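Local atomic coordinates of TRAP dicarboxylate transporter-DctP subunit (Marinobacter aquaeolei, PDB entry 4PFI), a protein that probably binds a solute in the periplasm, as the family 7 binding component of a TRAP-type transport system. Residues 199-204 and 213-218. Numbering follows the deposited sequence.
Sequences VQTPFA and GNIDGQ
No ring or amide plane takes part where Ile215 meets Thr201 and Val199; the flat groups stand at the margin, the Phe203 ring against Arg180 and Met228, and the Gln218 amide hydrogen-bonded through OE1 to Asn220 ND2 and through NE2 to Thr163 OG1. The contact belongs to a beta-alpha-beta crossover: strand 197-199 leads through helix 203-212 into strand 217-220, and both strands pair in parallel with strand 178-180, which lies between them. The end of strand 197-199 and the turn into the helix meet the segment leaving it through the side chains of Val199, Thr201 and Ile215, with no hydrogen bond from one to the other. Gly213 ends the helix in a Schellman motif, and its positive phi of 79° suits glycine, since a CB would press on the preceding carbonyl oxygen. Two residues later the chain presents Ile215, whose long branch does the touching. With CG1 anti to the carbonyl carbon and CD1 fully extended beyond it (chi2 -180°), the methyl is carried to Thr201, and the two side chains approach tip to tip. Isoleucine suits this buried place, being apolar and having one branch long enough to reach Thr201, while its side chain also packs on Asp209 and Leu210 of helix 203-212. Val199, at the end of its strand, adds a second apolar surface, its CG2 lying 4.3 Å from Ile215 CD1. Threonine, branched at CB and only partly exposed, offers carbon and hydroxyl together: Ile215 CD1 lies 3.7 Å from Thr201 CB, 4.0 Å from Thr201 CG2 and, closest, 3.3 Å from Thr201 OG1.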
ATOM      1  N   VAL A 199      -8.053   6.766 -14.273  1.00 17.33           N
ATOM      2  CA  VAL A 199      -6.830   6.760 -15.091  1.00 15.72           C
ATOM      3  C   VAL A 199      -5.669   6.349 -14.210  1.00 15.73           C
ATOM      4  O   VAL A 199      -5.755   6.451 -12.988  1.00 14.84           O
ATOM      5  CB  VAL A 199      -6.525   8.167 -15.647  1.00 16.53           C
ATOM      6  CG1 VAL A 199      -7.533   8.541 -16.710  1.00 21.46           C
ATOM      7  CG2 VAL A 199      -6.577   9.177 -14.534  1.00 13.77           C
ATOM      8  N   GLN A 200      -4.590   5.879 -14.822  1.00 16.21           N
ATOM      9  CA  GLN A 200      -3.368   5.543 -14.111  1.00 18.78           C
ATOM     10  C   GLN A 200      -2.176   6.323 -14.674  1.00 18.83           C
ATOM     11  O   GLN A 200      -1.124   5.782 -14.959  1.00 22.16           O
ATOM     12  CB  GLN A 200      -3.112   4.053 -14.194  1.00 19.73           C
ATOM     13  CG  GLN A 200      -4.216   3.239 -13.537  1.00 23.31           C
ATOM     14  CD  GLN A 200      -5.367   3.081 -14.453  1.00 23.76           C
ATOM     15  OE1 GLN A 200      -5.181   2.715 -15.609  1.00 30.15           O
ATOM     16  NE2 GLN A 200      -6.568   3.373 -13.972  1.00 24.62           N
ATOM     17  N   THR A 201      -2.385   7.606 -14.844  1.00 18.76           N
ATOM     18  CA  THR A 201      -1.331   8.563 -15.176  1.00 16.70           C
ATOM     19  C   THR A 201      -0.052   8.425 -14.313  1.00 15.86           C
ATOM     20  O   THR A 201      -0.146   8.339 -13.084  1.00 14.42           O
ATOM     21  CB  THR A 201      -1.881   9.930 -14.924  1.00 18.32           C
ATOM     22  OG1 THR A 201      -3.230   9.981 -15.419  1.00 22.23           O
ATOM     23  CG2 THR A 201      -1.016  10.985 -15.605  1.00 21.48           C
ATOM     24  N   PRO A 202       1.136   8.392 -14.955  1.00 16.50           N
ATOM     25  CA  PRO A 202       2.432   8.299 -14.268  1.00 16.01           C
ATOM     26  C   PRO A 202       2.600   9.409 -13.247  1.00 17.66           C
ATOM     27  O   PRO A 202       2.225  10.564 -13.493  1.00 14.92           O
ATOM     28  CB  PRO A 202       3.447   8.473 -15.397  1.00 16.93           C
ATOM     29  CG  PRO A 202       2.721   8.061 -16.631  1.00 17.53           C
ATOM     30  CD  PRO A 202       1.300   8.475 -16.416  1.00 16.44           C
ATOM     31  N   PHE A 203       3.160   9.073 -12.093  1.00 17.66           N
ATOM     32  CA  PHE A 203       3.161  10.005 -10.979  1.00 18.46           C
ATOM     33  C   PHE A 203       3.821  11.339 -11.312  1.00 16.93           C
ATOM     34  O   PHE A 203       3.374  12.384 -10.856  1.00 14.17           O
ATOM     35  CB  PHE A 203       3.879   9.390  -9.792  1.00 26.03           C
ATOM     36  CG  PHE A 203       2.988   9.094  -8.643  1.00 35.33           C
ATOM     37  CD1 PHE A 203       1.602   9.002  -8.800  1.00 39.70           C
ATOM     38  CD2 PHE A 203       3.536   8.898  -7.385  1.00 41.54           C
ATOM     39  CE1 PHE A 203       0.784   8.713  -7.715  1.00 43.42           C
ATOM     40  CE2 PHE A 203       2.730   8.616  -6.303  1.00 44.23           C
ATOM     41  CZ  PHE A 203       1.357   8.520  -6.464  1.00 44.56           C
ATOM     42  N   ALA A 204       4.876  11.298 -12.115  1.00 14.47           N
ATOM     43  CA  ALA A 204       5.684  12.483 -12.350  1.00 16.77           C
ATOM     44  C   ALA A 204       4.889  13.548 -13.110  1.00 15.13           C
ATOM     45  O   ALA A 204       5.258  14.721 -13.187  1.00 13.10           O
ATOM     46  CB  ALA A 204       6.906  12.099 -13.106  1.00 15.67           C
ATOM     47  N   GLY A 213      -6.251  20.659 -14.633  1.00 11.19           N
ATOM     48  CA  GLY A 213      -7.594  20.100 -14.683  1.00 10.17           C
ATOM     49  C   GLY A 213      -7.728  18.928 -15.645  1.00 10.83           C
ATOM     50  O   GLY A 213      -8.825  18.515 -15.926  1.00 11.94           O
ATOM     51  N   ASN A 214      -6.624  18.387 -16.162  1.00 10.91           N
ATOM     52  CA  ASN A 214      -6.720  17.143 -16.949  1.00 11.65           C
ATOM     53  C   ASN A 214      -7.156  15.948 -16.091  1.00 11.59           C
ATOM     54  O   ASN A 214      -7.719  14.973 -16.581  1.00 14.69           O
ATOM     55  CB  ASN A 214      -5.385  16.817 -17.635  1.00 11.91           C
ATOM     56  CG  ASN A 214      -4.956  17.897 -18.597  1.00 14.37           C
ATOM     57  OD1 ASN A 214      -5.776  18.495 -19.299  1.00 13.64           O
ATOM     58  ND2 ASN A 214      -3.666  18.157 -18.635  1.00 15.45           N
ATOM     59  N   ILE A 215      -6.830  16.023 -14.814  1.00 10.83           N
ATOM     60  CA  ILE A 215      -7.244  15.036 -13.834  1.00 12.57           C
ATOM     61  C   ILE A 215      -7.944  15.798 -12.715  1.00 10.23           C
ATOM     62  O   ILE A 215      -7.471  16.866 -12.320  1.00 10.95           O
ATOM     63  CB  ILE A 215      -6.000  14.320 -13.268  1.00 12.27           C
ATOM     64  CG1 ILE A 215      -5.407  13.409 -14.320  1.00 17.78           C
ATOM     65  CG2 ILE A 215      -6.345  13.458 -12.095  1.00 10.49           C
ATOM     66  CD1 ILE A 215      -4.173  12.674 -13.815  1.00 23.61           C
ATOM     67  N   ASP A 216      -9.056  15.278 -12.212  1.00 10.50           N
ATOM     68  CA  ASP A 216      -9.847  15.990 -11.195  1.00 10.57           C
ATOM     69  C   ASP A 216      -9.471  15.679  -9.754  1.00 13.54           C
ATOM     70  O   ASP A 216      -9.636  16.512  -8.869  1.00 12.63           O
ATOM     71  CB  ASP A 216     -11.325  15.743 -11.444  1.00 11.46           C
ATOM     72  CG  ASP A 216     -11.741  16.252 -12.818  1.00 17.92           C
ATOM     73  OD1 ASP A 216     -11.616  17.491 -13.046  1.00 25.94           O
ATOM     74  OD2 ASP A 216     -12.099  15.430 -13.690  1.00 18.31           O
ATOM     75  N   GLY A 217      -8.914  14.507  -9.518  1.00  9.85           N
ATOM     76  CA  GLY A 217      -8.446  14.187  -8.186  1.00  9.55           C
ATOM     77  C   GLY A 217      -7.630  12.928  -8.198  1.00  9.83           C
ATOM     78  O   GLY A 217      -7.416  12.318  -9.246  1.00 10.26           O
ATOM     79  N   GLN A 218      -7.150  12.547  -7.040  1.00  9.74           N
ATOM     80  CA  GLN A 218      -6.390  11.315  -6.892  1.00 10.19           C
ATOM     81  C   GLN A 218      -6.481  10.832  -5.471  1.00 12.26           C
ATOM     82  O   GLN A 218      -7.054  11.492  -4.606  1.00 10.03           O
ATOM     83  CB  GLN A 218      -4.916  11.492  -7.290  1.00 10.13           C
ATOM     84  CG  GLN A 218      -4.125  12.563  -6.494  1.00  9.59           C
ATOM     85  CD  GLN A 218      -3.678  12.090  -5.125  1.00  9.83           C
ATOM     86  OE1 GLN A 218      -2.879  11.157  -4.990  1.00 10.77           O
ATOM     87  NE2 GLN A 218      -4.236  12.693  -4.103  1.00 10.08           N
TER